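PDB 4K3C: outer membrane protein assembly factor BamA from Haemophilus ducreyi, which probably assembles beta-barrel proteins and inserts them into the outer membrane, working as part of the Bam complex. Local coordinates for residues Leu505-Ala510 with Glu522-Thr527; Gly396-Phe401 with Arg489-Ile494; Glu437-Ala442 with Asn452-Val457. All coordinates share one frame; numbering follows the deposited sequence.

Contact 1: residues Leu505-Ala510 with Glu522-Thr527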
ATOM      1  N   LEU A 505      14.644  -8.868  -8.700  1.00 35.14           N
ATOM      2  CA  LEU A 505      14.475  -9.782  -9.821  1.00 50.92           C
ATOM      3  C   LEU A 505      13.450 -10.828  -9.434  1.00 56.93           C
ATOM      4  O   LEU A 505      13.432 -11.295  -8.293  1.00 58.93           O
ATOM      5  CB  LEU A 505      15.774 -10.498 -10.154  1.00 47.88           C
ATOM      6  CG  LEU A 505      17.007  -9.660 -10.468  1.00 52.60           C
ATOM      7  CD1 LEU A 505      17.659  -9.145  -9.202  1.00 52.73           C
ATOM      8  CD2 LEU A 505      17.971 -10.505 -11.243  1.00 53.84           C
ATOM      9  N   SER A 506      12.588 -11.200 -10.371  1.00 62.07           N
ATOM     10  CA  SER A 506      11.697 -12.335 -10.143  1.00 59.07           C
ATOM     11  C   SER A 506      11.550 -13.167 -11.410  1.00 56.63           C
ATOM     12  O   SER A 506      11.275 -12.650 -12.489  1.00 55.27           O
ATOM     13  CB  SER A 506      10.336 -11.901  -9.578  1.00 51.70           C
ATOM     14  OG  SER A 506       9.479 -11.394 -10.571  1.00 50.51           O
ATOM     15  N   PHE A 507      11.763 -14.463 -11.271  1.00 52.73           N
ATOM     16  CA  PHE A 507      11.714 -15.350 -12.414  1.00 54.84           C
ATOM     17  C   PHE A 507      10.569 -16.367 -12.307  1.00 56.08           C
ATOM     18  O   PHE A 507       9.973 -16.562 -11.242  1.00 58.15           O
ATOM     19  CB  PHE A 507      13.065 -16.034 -12.595  1.00 49.58           C
ATOM     20  CG  PHE A 507      14.211 -15.067 -12.705  1.00 56.70           C
ATOM     21  CD1 PHE A 507      14.878 -14.620 -11.567  1.00 59.16           C
ATOM     22  CD2 PHE A 507      14.625 -14.601 -13.947  1.00 55.55           C
ATOM     23  CE1 PHE A 507      15.939 -13.731 -11.665  1.00 59.53           C
ATOM     24  CE2 PHE A 507      15.684 -13.715 -14.058  1.00 52.96           C
ATOM     25  CZ  PHE A 507      16.345 -13.275 -12.915  1.00 57.95           C
ATOM     26  N   SER A 508      10.260 -16.996 -13.429  1.00 45.80           N
ATOM     27  CA  SER A 508       9.164 -17.926 -13.511  1.00 32.71           C
ATOM     28  C   SER A 508       9.433 -18.779 -14.725  1.00 39.29           C
ATOM     29  O   SER A 508       9.776 -18.257 -15.790  1.00 36.19           O
ATOM     30  CB  SER A 508       7.843 -17.183 -13.711  1.00 46.33           C
ATOM     31  OG  SER A 508       7.235 -17.523 -14.960  1.00 49.19           O
ATOM     32  N   TYR A 509       9.325 -20.093 -14.558  1.00 35.28           N
ATOM     33  CA  TYR A 509       9.241 -20.991 -15.697  1.00 39.36           C
ATOM     34  C   TYR A 509       7.951 -21.710 -15.474  1.00 44.41           C
ATOM     35  O   TYR A 509       7.762 -22.332 -14.436  1.00 54.12           O
ATOM     36  CB  TYR A 509      10.397 -21.989 -15.723  1.00 48.56           C
ATOM     37  CG  TYR A 509      10.551 -22.725 -17.044  1.00 62.54           C
ATOM     38  CD1 TYR A 509       9.475 -23.378 -17.630  1.00 65.33           C
ATOM     39  CD2 TYR A 509      11.770 -22.757 -17.703  1.00 69.46           C
ATOM     40  CE1 TYR A 509       9.608 -24.043 -18.826  1.00 67.90           C
ATOM     41  CE2 TYR A 509      11.911 -23.425 -18.898  1.00 75.87           C
ATOM     42  CZ  TYR A 509      10.823 -24.069 -19.454  1.00 77.20           C
ATOM     43  OH  TYR A 509      10.950 -24.743 -20.649  1.00 88.83           O
ATOM     44  N   ALA A 510       7.045 -21.627 -16.430  1.00 33.13           N
ATOM     45  CA  ALA A 510       5.773 -22.282 -16.220  1.00 45.20           C
ATOM     46  C   ALA A 510       5.365 -23.046 -17.449  1.00 49.55           C
ATOM     47  O   ALA A 510       5.637 -22.630 -18.577  1.00 46.03           O
ATOM     48  CB  ALA A 510       4.688 -21.280 -15.791  1.00 38.17           C
ATOM     49  N   GLU A 522       3.917 -18.043 -23.201  1.00 36.14           N
ATOM     50  CA  GLU A 522       5.253 -17.512 -22.932  1.00 44.37           C
ATOM     51  C   GLU A 522       5.750 -18.114 -21.620  1.00 50.94           C
ATOM     52  O   GLU A 522       5.509 -17.567 -20.545  1.00 59.88           O
ATOM     53  CB  GLU A 522       5.191 -15.989 -22.831  1.00 52.59           C
ATOM     54  CG  GLU A 522       6.444 -15.282 -22.342  1.00 51.78           C
ATOM     55  CD  GLU A 522       6.245 -13.772 -22.229  1.00 65.62           C
ATOM     56  OE1 GLU A 522       5.283 -13.332 -21.548  1.00 68.89           O
ATOM     57  OE2 GLU A 522       7.045 -13.025 -22.837  1.00 79.15           O
ATOM     58  N   GLN A 523       6.430 -19.252 -21.724  1.00 43.99           N
ATOM     59  CA  GLN A 523       6.856 -20.050 -20.576  1.00 41.03           C
ATOM     60  C   GLN A 523       7.812 -19.354 -19.617  1.00 50.16           C
ATOM     61  O   GLN A 523       7.606 -19.356 -18.397  1.00 62.56           O
ATOM     62  CB  GLN A 523       7.523 -21.328 -21.063  1.00 46.86           C
ATOM     63  CG  GLN A 523       6.809 -21.959 -22.211  1.00 57.69           C
ATOM     64  CD  GLN A 523       7.180 -23.399 -22.374  1.00 60.92           C
ATOM     65  OE1 GLN A 523       8.239 -23.723 -22.912  1.00 73.61           O
ATOM     66  NE2 GLN A 523       6.315 -24.280 -21.899  1.00 50.27           N
ATOM     67  N   PHE A 524       8.884 -18.796 -20.154  1.00 44.46           N
ATOM     68  CA  PHE A 524       9.815 -18.097 -19.296  1.00 45.78           C
ATOM     69  C   PHE A 524       9.442 -16.619 -19.239  1.00 47.87           C
ATOM     70  O   PHE A 524       9.200 -15.975 -20.254  1.00 61.08           O
ATOM     71  CB  PHE A 524      11.253 -18.307 -19.755  1.00 38.88           C
ATOM     72  CG  PHE A 524      12.266 -17.720 -18.834  1.00 49.56           C
ATOM     73  CD1 PHE A 524      12.476 -18.268 -17.582  1.00 53.40           C
ATOM     74  CD2 PHE A 524      13.016 -16.616 -19.219  1.00 59.72           C
ATOM     75  CE1 PHE A 524      13.422 -17.730 -16.723  1.00 61.92           C
ATOM     76  CE2 PHE A 524      13.964 -16.070 -18.375  1.00 63.44           C
ATOM     77  CZ  PHE A 524      14.170 -16.627 -17.121  1.00 65.81           C
ATOM     78  N   GLN A 525       9.374 -16.099 -18.029  1.00 40.02           N
ATOM     79  CA  GLN A 525       8.971 -14.738 -17.800  1.00 32.64           C
ATOM     80  C   GLN A 525       9.811 -14.210 -16.642  1.00 47.94           C
ATOM     81  O   GLN A 525      10.308 -14.988 -15.839  1.00 56.16           O
ATOM     82  CB  GLN A 525       7.474 -14.694 -17.492  1.00 34.24           C
ATOM     83  CG  GLN A 525       6.601 -15.132 -18.668  1.00 31.75           C
ATOM     84  CD  GLN A 525       5.217 -15.603 -18.257  1.00 55.19           C
ATOM     85  OE1 GLN A 525       5.064 -16.394 -17.316  1.00 51.13           O
ATOM     86  NE2 GLN A 525       4.200 -15.142 -18.981  1.00 30.83           N
ATOM     87  N   PHE A 526       9.996 -12.899 -16.554  1.00 38.26           N
ATOM     88  CA  PHE A 526      10.917 -12.361 -15.558  1.00 42.31           C
ATOM     89  C   PHE A 526      10.761 -10.864 -15.479  1.00 47.02           C
ATOM     90  O   PHE A 526      10.458 -10.237 -16.484  1.00 50.76           O
ATOM     91  CB  PHE A 526      12.360 -12.652 -15.972  1.00 40.29           C
ATOM     92  CG  PHE A 526      12.788 -11.896 -17.193  1.00 39.68           C
ATOM     93  CD1 PHE A 526      12.442 -12.351 -18.466  1.00 43.31           C
ATOM     94  CD2 PHE A 526      13.512 -10.725 -17.077  1.00 34.74           C
ATOM     95  CE1 PHE A 526      12.806 -11.656 -19.599  1.00 36.43           C
ATOM     96  CE2 PHE A 526      13.889 -10.018 -18.208  1.00 46.41           C
ATOM     97  CZ  PHE A 526      13.536 -10.486 -19.467  1.00 46.71           C
ATOM     98  N   THR A 527      10.976 -10.279 -14.306  1.00 32.20           N
ATOM     99  CA  THR A 527      11.235  -8.849 -14.280  1.00 49.27           C
ATOM    100  C   THR A 527      12.495  -8.489 -13.505  1.00 50.97           C
ATOM    101  O   THR A 527      12.966  -9.242 -12.645  1.00 46.52           O
ATOM    102  CB  THR A 527      10.052  -7.991 -13.783  1.00 31.13           C
ATOM    103  OG1 THR A 527       9.754  -8.316 -12.426  1.00 30.91           O
ATOM    104  CG2 THR A 527       8.850  -8.186 -14.655  1.00 33.56           C
TER
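Ser506 and Thr527 exchange two backbone hydrogen bonds, Ser506 N to Thr527 O and Thr527 N to Ser506 O, both 3.0 Å. Along the same antiparallel ladder Gln525 N gives a nearly straight bond (165°) to Ser508 O, while the return bond from Ser508 N to Gln525 O is bent and weak. Ala510 N reaches Gln523 O at 3.1 Å, where segment 522-527 leaves regular strand geometry. Ser506, Ser508, Gln525 and Thr527 share one face, where short hydroxyls and an amide suit a polar barrel interior. Ser508 OG makes a weak bond of 3.4 Å to Gln525 OE1, whose stronger partner is the backbone N of Gly400. The other face is aromatic and suits the lipid side: Phe507, in a non-hydrogen-bonded pair with Phe526, lays CD2 3.6 Å from Phe526 CB and 3.8 Å from Phe524 CZ. Phe524 CG lies anti to the backbone N (chi1 -174°), which lets this ring run beside that of Phe507, pointing the same way. The two strands form the C-terminal hairpin of the barrel. Strand 503-512 also pairs with strand 489-500, and strand 521-531 with the first barrel strand, 160-169, closing the barrel; Phe526 N bonds weakly to Ser170 OG.

Contact 2: residues Gly396-Phe401 with Arg489-Ile494; sequences GSLRGF and RASAGI
Ser491 OG donates to Arg399 O at 2.8 Å, approaching from above the carbonyl plane and tying a loop to strand 489-494 on the inside of the barrel wall. Around this bond the packing is close. Leu398 divides its methyls, CD1 lying 3.9 Å from Arg489 CB and CD2 3.6 Å from Ser491 OG. The same CD1 covers one face of the Phe401 ring, offset toward the rim. Phe401 also turns its edge to the wall, CE1 being 3.8 Å from Ala490 O in the plane of the ring, and it crosses the aliphatic part of Arg489 at about a right angle. Leu398-Phe401, sequence LRGF, is this protein's form of the Omp85 family's (V/I)RG(F/Y) motif, with leucine first. It folds as a type II beta turn closed by Phe401 N to Leu398 O at 3.1 Å; Gly400 takes the third position, where its positive phi (84°) is easy for a residue without a side chain. Contact with the strand thins out at Arg399, which is partly exposed and little covered by it, while its guanidinium is held by a salt bridge with Asp460 and a cation-pi contact with Phe458. Arg489 likewise leads its charged end away from the turn, bending at chi2 and chi3 to a salt bridge with Asp519.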
ATOM      1  N   GLY A 396       1.483 -12.350 -12.244  1.00 45.66           N
ATOM      2  CA  GLY A 396       0.405 -11.586 -11.653  1.00 50.19           C
ATOM      3  C   GLY A 396      -0.981 -12.099 -11.988  1.00 48.56           C
ATOM      4  O   GLY A 396      -1.910 -11.888 -11.213  1.00 57.64           O
ATOM      5  N   SER A 397      -1.146 -12.768 -13.126  1.00 40.74           N
ATOM      6  CA  SER A 397      -2.414 -13.446 -13.367  1.00 43.35           C
ATOM      7  C   SER A 397      -2.304 -14.911 -13.807  1.00 49.67           C
ATOM      8  O   SER A 397      -2.974 -15.768 -13.236  1.00 55.36           O
ATOM      9  CB  SER A 397      -3.323 -12.645 -14.306  1.00 45.54           C
ATOM     10  OG  SER A 397      -2.916 -12.750 -15.654  1.00 51.41           O
ATOM     11  N   LEU A 398      -1.484 -15.205 -14.813  1.00 44.58           N
ATOM     12  CA  LEU A 398      -1.401 -16.572 -15.328  1.00 39.86           C
ATOM     13  C   LEU A 398      -0.044 -16.859 -15.921  1.00 37.45           C
ATOM     14  O   LEU A 398       0.141 -16.759 -17.125  1.00 41.65           O
ATOM     15  CB  LEU A 398      -2.461 -16.808 -16.404  1.00 42.90           C
ATOM     16  CG  LEU A 398      -3.156 -18.168 -16.501  1.00 42.69           C
ATOM     17  CD1 LEU A 398      -3.750 -18.334 -17.879  1.00 45.26           C
ATOM     18  CD2 LEU A 398      -2.220 -19.285 -16.192  1.00 40.68           C
ATOM     19  N   ARG A 399       0.904 -17.253 -15.084  1.00 29.55           N
ATOM     20  CA  ARG A 399       2.233 -17.537 -15.586  1.00 29.64           C
ATOM     21  C   ARG A 399       2.247 -18.595 -16.708  1.00 40.30           C
ATOM     22  O   ARG A 399       1.341 -19.415 -16.807  1.00 34.70           O
ATOM     23  CB  ARG A 399       3.145 -17.860 -14.421  1.00 29.80           C
ATOM     24  CG  ARG A 399       3.317 -16.635 -13.543  1.00 42.77           C
ATOM     25  CD  ARG A 399       4.127 -16.903 -12.299  1.00 46.75           C
ATOM     26  NE  ARG A 399       3.291 -17.413 -11.216  1.00 42.61           N
ATOM     27  CZ  ARG A 399       3.552 -17.227  -9.931  1.00 48.64           C
ATOM     28  NH1 ARG A 399       2.726 -17.728  -9.013  1.00 58.24           N
ATOM     29  NH2 ARG A 399       4.634 -16.537  -9.568  1.00 42.83           N
ATOM     30  N   GLY A 400       3.235 -18.528 -17.598  1.00 42.23           N
ATOM     31  CA  GLY A 400       3.244 -19.401 -18.759  1.00 38.68           C
ATOM     32  C   GLY A 400       2.413 -18.887 -19.932  1.00 39.46           C
ATOM     33  O   GLY A 400       2.684 -19.203 -21.087  1.00 39.10           O
ATOM     34  N   PHE A 401       1.385 -18.100 -19.660  1.00 35.90           N
ATOM     35  CA  PHE A 401       0.722 -17.415 -20.764  1.00 36.65           C
ATOM     36  C   PHE A 401       1.248 -15.978 -20.907  1.00 39.35           C
ATOM     37  O   PHE A 401       1.610 -15.341 -19.915  1.00 44.23           O
ATOM     38  CB  PHE A 401      -0.795 -17.462 -20.597  1.00 32.33           C
ATOM     39  CG  PHE A 401      -1.352 -18.862 -20.562  1.00 39.38           C
ATOM     40  CD1 PHE A 401      -1.138 -19.680 -19.465  1.00 40.21           C
ATOM     41  CD2 PHE A 401      -2.084 -19.361 -21.625  1.00 39.86           C
ATOM     42  CE1 PHE A 401      -1.646 -20.954 -19.427  1.00 44.70           C
ATOM     43  CE2 PHE A 401      -2.596 -20.640 -21.583  1.00 44.66           C
ATOM     44  CZ  PHE A 401      -2.372 -21.438 -20.484  1.00 42.53           C
ATOM     45  N   ARG A 489      -8.089 -21.489 -17.980  1.00 32.25           N
ATOM     46  CA  ARG A 489      -6.758 -21.975 -18.264  1.00 33.27           C
ATOM     47  C   ARG A 489      -5.981 -22.023 -16.984  1.00 35.49           C
ATOM     48  O   ARG A 489      -6.330 -21.351 -16.010  1.00 32.96           O
ATOM     49  CB  ARG A 489      -6.068 -21.081 -19.282  1.00 42.26           C
ATOM     50  CG  ARG A 489      -6.518 -21.380 -20.693  1.00 52.07           C
ATOM     51  CD  ARG A 489      -6.711 -20.132 -21.471  1.00 43.29           C
ATOM     52  NE  ARG A 489      -8.108 -19.736 -21.567  1.00 43.08           N
ATOM     53  CZ  ARG A 489      -8.626 -19.166 -22.651  1.00 46.96           C
ATOM     54  NH1 ARG A 489      -7.853 -18.976 -23.709  1.00 46.20           N
ATOM     55  NH2 ARG A 489      -9.901 -18.784 -22.686  1.00 46.08           N
ATOM     56  N   ALA A 490      -4.935 -22.829 -16.984  1.00 34.79           N
ATOM     57  CA  ALA A 490      -4.129 -22.963 -15.809  1.00 30.21           C
ATOM     58  C   ALA A 490      -2.736 -23.465 -16.150  1.00 81.70           C
ATOM     59  O   ALA A 490      -2.480 -23.990 -17.223  1.00 31.12           O
ATOM     60  CB  ALA A 490      -4.800 -23.876 -14.860  1.00 30.26           C
ATOM     61  N   SER A 491      -1.831 -23.296 -15.209  1.00 30.36           N
ATOM     62  CA  SER A 491      -0.457 -23.650 -15.436  1.00 40.31           C
ATOM     63  C   SER A 491       0.185 -24.030 -14.128  1.00 40.57           C
ATOM     64  O   SER A 491      -0.346 -23.730 -13.053  1.00 42.53           O
ATOM     65  CB  SER A 491       0.288 -22.448 -16.010  1.00 47.76           C
ATOM     66  OG  SER A 491       0.424 -21.400 -15.054  1.00 45.80           O
ATOM     67  N   ALA A 492       1.351 -24.658 -14.224  1.00 35.92           N
ATOM     68  CA  ALA A 492       2.134 -24.984 -13.043  1.00 36.23           C
ATOM     69  C   ALA A 492       3.618 -24.720 -13.287  1.00 35.30           C
ATOM     70  O   ALA A 492       4.122 -24.935 -14.400  1.00 32.44           O
ATOM     71  CB  ALA A 492       1.909 -26.400 -12.663  1.00 31.93           C
ATOM     72  N   GLY A 493       4.326 -24.236 -12.268  1.00 33.09           N
ATOM     73  CA  GLY A 493       5.729 -23.961 -12.483  1.00 39.25           C
ATOM     74  C   GLY A 493       6.598 -23.772 -11.270  1.00 32.97           C
ATOM     75  O   GLY A 493       6.159 -23.953 -10.135  1.00 34.93           O
ATOM     76  N   ILE A 494       7.855 -23.451 -11.544  1.00 33.57           N
ATOM     77  CA  ILE A 494       8.812 -22.961 -10.556  1.00 52.82           C
ATOM     78  C   ILE A 494       8.855 -21.443 -10.658  1.00 41.67           C
ATOM     79  O   ILE A 494       8.570 -20.865 -11.704  1.00 33.83           O
ATOM     80  CB  ILE A 494      10.238 -23.471 -10.843  1.00 54.87           C
ATOM     81  CG1 ILE A 494      10.202 -24.947 -11.211  1.00 69.23           C
ATOM     82  CG2 ILE A 494      11.152 -23.278  -9.636  1.00 44.83           C
ATOM     83  CD1 ILE A 494       9.699 -25.822 -10.107  1.00 73.00           C
TER

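Contact 3: residues Glu437-Ala442 with Asn452-Val457; sequences ELIIPA and NVRTSV
Leu438 and Val457 form an antiparallel hydrogen-bonded pair, Leu438 N to Val457 O at 2.7 Å and Val457 N to Leu438 O at 2.9 Å, and the short segments 437-440 and 453-457 run at 142°. These belong to neighbouring strands of the transmembrane beta-barrel, joined by the short connection after Ala442. The ladder frays toward that connection, where the bond from Ile440 N to Thr455 O is bent and weak. On the face of Ile439 and Ser456, the hydroxyl of Ser456 donates to Glu437 OE2 at 3.2 Å, nearly along the C-O axis, and bonds weakly to Ala495 O on the next strand. A serine is short enough to leave room for the extended glutamate, whose other oxygen makes long, weak ion pairs with Lys370 and Arg399. Ile439 CD1 sits over the centre of one face of the Arg454 guanidinium, 3.3 Å above its plane, an apolar cover on that face; NH2 bonds to Pro325 O. Beyond the end of strand 437-440, the small methyl of Ala442 fits beside the branched Val453, CB to CG2 3.5 Å. Thr455 places OG1 between its backbone N and carbonyl carbon (chi1 54°), from where OG1 donates to Ile440 O at 2.8 Å, meeting it from above the carbonyl plane.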
ATOM      1  N   GLU A 437       0.549 -21.689  -4.215  1.00 31.17           N
ATOM      2  CA  GLU A 437       1.960 -22.042  -4.311  1.00 43.62           C
ATOM      3  C   GLU A 437       2.586 -22.540  -3.033  1.00 47.99           C
ATOM      4  O   GLU A 437       2.243 -22.086  -1.947  1.00 53.77           O
ATOM      5  CB  GLU A 437       2.810 -20.907  -4.906  1.00 50.00           C
ATOM      6  CG  GLU A 437       2.650 -19.516  -4.328  1.00 49.92           C
ATOM      7  CD  GLU A 437       3.146 -18.425  -5.306  1.00 55.75           C
ATOM      8  OE1 GLU A 437       2.335 -17.520  -5.627  1.00 58.92           O
ATOM      9  OE2 GLU A 437       4.329 -18.475  -5.757  1.00 44.53           O
ATOM     10  N   LEU A 438       3.509 -23.486  -3.181  1.00 51.64           N
ATOM     11  CA  LEU A 438       4.356 -23.924  -2.075  1.00 50.27           C
ATOM     12  C   LEU A 438       5.696 -23.196  -2.119  1.00 44.35           C
ATOM     13  O   LEU A 438       6.495 -23.417  -3.017  1.00 42.21           O
ATOM     14  CB  LEU A 438       4.624 -25.433  -2.137  1.00 42.87           C
ATOM     15  CG  LEU A 438       4.738 -26.176  -0.800  1.00 40.41           C
ATOM     16  CD1 LEU A 438       5.798 -27.213  -0.886  1.00 36.93           C
ATOM     17  CD2 LEU A 438       4.994 -25.257   0.378  1.00 52.38           C
ATOM     18  N   ILE A 439       5.934 -22.339  -1.136  1.00 45.06           N
ATOM     19  CA  ILE A 439       7.232 -21.711  -0.959  1.00 47.97           C
ATOM     20  C   ILE A 439       8.149 -22.626  -0.181  1.00 43.93           C
ATOM     21  O   ILE A 439       7.911 -22.907   0.983  1.00 54.92           O
ATOM     22  CB  ILE A 439       7.092 -20.465  -0.126  1.00 35.86           C
ATOM     23  CG1 ILE A 439       6.208 -19.466  -0.848  1.00 34.61           C
ATOM     24  CG2 ILE A 439       8.427 -19.892   0.161  1.00 36.74           C
ATOM     25  CD1 ILE A 439       5.794 -18.344   0.029  1.00 34.62           C
ATOM     26  N   ILE A 440       9.210 -23.093  -0.808  1.00 42.14           N
ATOM     27  CA  ILE A 440      10.137 -23.955  -0.099  1.00 54.32           C
ATOM     28  C   ILE A 440      11.453 -23.201   0.081  1.00 59.13           C
ATOM     29  O   ILE A 440      11.688 -22.199  -0.589  1.00 62.19           O
ATOM     30  CB  ILE A 440      10.337 -25.303  -0.842  1.00 53.16           C
ATOM     31  CG1 ILE A 440      11.368 -25.158  -1.970  1.00 51.46           C
ATOM     32  CG2 ILE A 440       9.012 -25.805  -1.380  1.00 44.97           C
ATOM     33  CD1 ILE A 440      10.790 -24.600  -3.259  1.00 56.58           C
ATOM     34  N   PRO A 441      12.300 -23.652   1.016  1.00 60.62           N
ATOM     35  CA  PRO A 441      13.603 -23.002   1.190  1.00 58.33           C
ATOM     36  C   PRO A 441      14.415 -23.047  -0.094  1.00 68.18           C
ATOM     37  O   PRO A 441      14.352 -24.062  -0.806  1.00 71.77           O
ATOM     38  CB  PRO A 441      14.275 -23.874   2.248  1.00 54.66           C
ATOM     39  CG  PRO A 441      13.137 -24.444   3.032  1.00 49.40           C
ATOM     40  CD  PRO A 441      12.059 -24.690   2.037  1.00 55.63           C
ATOM     41  N   ALA A 442      15.161 -21.977  -0.377  1.00 69.42           N
ATOM     42  CA  ALA A 442      15.979 -21.890  -1.584  1.00 42.63           C
ATOM     43  C   ALA A 442      17.194 -22.765  -1.440  1.00 56.25           C
ATOM     44  O   ALA A 442      17.993 -22.553  -0.526  1.00 54.78           O
ATOM     45  CB  ALA A 442      16.416 -20.477  -1.808  1.00 80.72           C
ATOM     46  N   ASN A 452      15.776 -12.693   1.285  1.00 74.55           N
ATOM     47  CA  ASN A 452      16.250 -12.046   0.074  1.00 65.33           C
ATOM     48  C   ASN A 452      16.020 -12.921  -1.147  1.00 70.70           C
ATOM     49  O   ASN A 452      16.042 -12.425  -2.239  1.00 67.33           O
ATOM     50  CB  ASN A 452      17.711 -11.617   0.159  1.00 56.04           C
ATOM     51  CG  ASN A 452      17.922 -10.391   0.994  1.00 63.77           C
ATOM     52  OD1 ASN A 452      17.012  -9.616   1.212  1.00 72.97           O
ATOM     53  ND2 ASN A 452      19.138 -10.199   1.453  1.00 59.14           N
ATOM     54  N   VAL A 453      15.773 -14.214  -0.963  1.00 78.44           N
ATOM     55  CA  VAL A 453      15.321 -15.067  -2.055  1.00 66.11           C
ATOM     56  C   VAL A 453      14.206 -16.006  -1.623  1.00 52.70           C
ATOM     57  O   VAL A 453      14.238 -16.568  -0.524  1.00 53.55           O
ATOM     58  CB  VAL A 453      16.476 -15.857  -2.674  1.00 61.14           C
ATOM     59  CG1 VAL A 453      17.663 -15.839  -1.732  1.00 42.48           C
ATOM     60  CG2 VAL A 453      16.027 -17.268  -3.037  1.00 40.43           C
ATOM     61  N   ARG A 454      13.222 -16.132  -2.510  1.00 47.44           N
ATOM     62  CA  ARG A 454      12.013 -16.900  -2.301  1.00 51.63           C
ATOM     63  C   ARG A 454      11.778 -17.841  -3.481  1.00 55.33           C
ATOM     64  O   ARG A 454      11.407 -17.408  -4.572  1.00 67.21           O
ATOM     65  CB  ARG A 454      10.826 -15.947  -2.137  1.00 53.15           C
ATOM     66  CG  ARG A 454       9.450 -16.564  -2.399  1.00 57.98           C
ATOM     67  CD  ARG A 454       8.387 -15.898  -1.555  1.00 50.94           C
ATOM     68  NE  ARG A 454       8.579 -16.229  -0.150  1.00 47.35           N
ATOM     69  CZ  ARG A 454       7.766 -15.837   0.822  1.00 46.76           C
ATOM     70  NH1 ARG A 454       8.007 -16.203   2.073  1.00 54.61           N
ATOM     71  NH2 ARG A 454       6.705 -15.096   0.536  1.00 41.53           N
ATOM     72  N   THR A 455      12.002 -19.130  -3.267  1.00 45.38           N
ATOM     73  CA  THR A 455      11.711 -20.116  -4.290  1.00 46.05           C
ATOM     74  C   THR A 455      10.359 -20.767  -4.007  1.00 42.89           C
ATOM     75  O   THR A 455       9.977 -20.915  -2.850  1.00 46.22           O
ATOM     76  CB  THR A 455      12.795 -21.181  -4.333  1.00 58.58           C
ATOM     77  OG1 THR A 455      12.948 -21.731  -3.024  1.00 59.81           O
ATOM     78  CG2 THR A 455      14.108 -20.562  -4.769  1.00 61.73           C
ATOM     79  N   SER A 456       9.632 -21.144  -5.057  1.00 36.79           N
ATOM     80  CA  SER A 456       8.284 -21.667  -4.893  1.00 35.63           C
ATOM     81  C   SER A 456       7.847 -22.522  -6.068  1.00 41.19           C
ATOM     82  O   SER A 456       8.467 -22.502  -7.125  1.00 51.88           O
ATOM     83  CB  SER A 456       7.295 -20.521  -4.718  1.00 42.29           C
ATOM     84  OG  SER A 456       7.322 -19.650  -5.836  1.00 41.59           O
ATOM     85  N   VAL A 457       6.772 -23.272  -5.873  1.00 39.11           N
ATOM     86  CA  VAL A 457       6.180 -24.075  -6.929  1.00 33.43           C
ATOM     87  C   VAL A 457       4.702 -23.794  -6.880  1.00 41.76           C
ATOM     88  O   VAL A 457       4.106 -23.775  -5.797  1.00 48.55           O
ATOM     89  CB  VAL A 457       6.438 -25.566  -6.713  1.00 42.53           C
ATOM     90  CG1 VAL A 457       5.541 -26.399  -7.609  1.00 42.71           C
ATOM     91  CG2 VAL A 457       7.921 -25.882  -6.968  1.00 38.63           C
TER

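In the fold
All three contacts lie in the barrel, on the same side of the chain's centre. After the POTRA domains and most of the barrel strands, the chain passes the LRGF turn of contact 2, which is paired only when strand 489-500 arrives 88 residues later. Inside that long loop nests contact 3, a local closure between consecutive strands 430-440 and 453-465. Contact 1 then opens after contact 2 has closed and joins the last two strands. Strands 453-465, 489-500 and 503-512 are successive neighbours, so contacts 3 and 1 belong to the same stretch of wall, their centres about 14 Å apart. Contact 2 touches both: Ile494 packs on Val457 of contact 3, and Ile494 O meets Tyr509 N of contact 1.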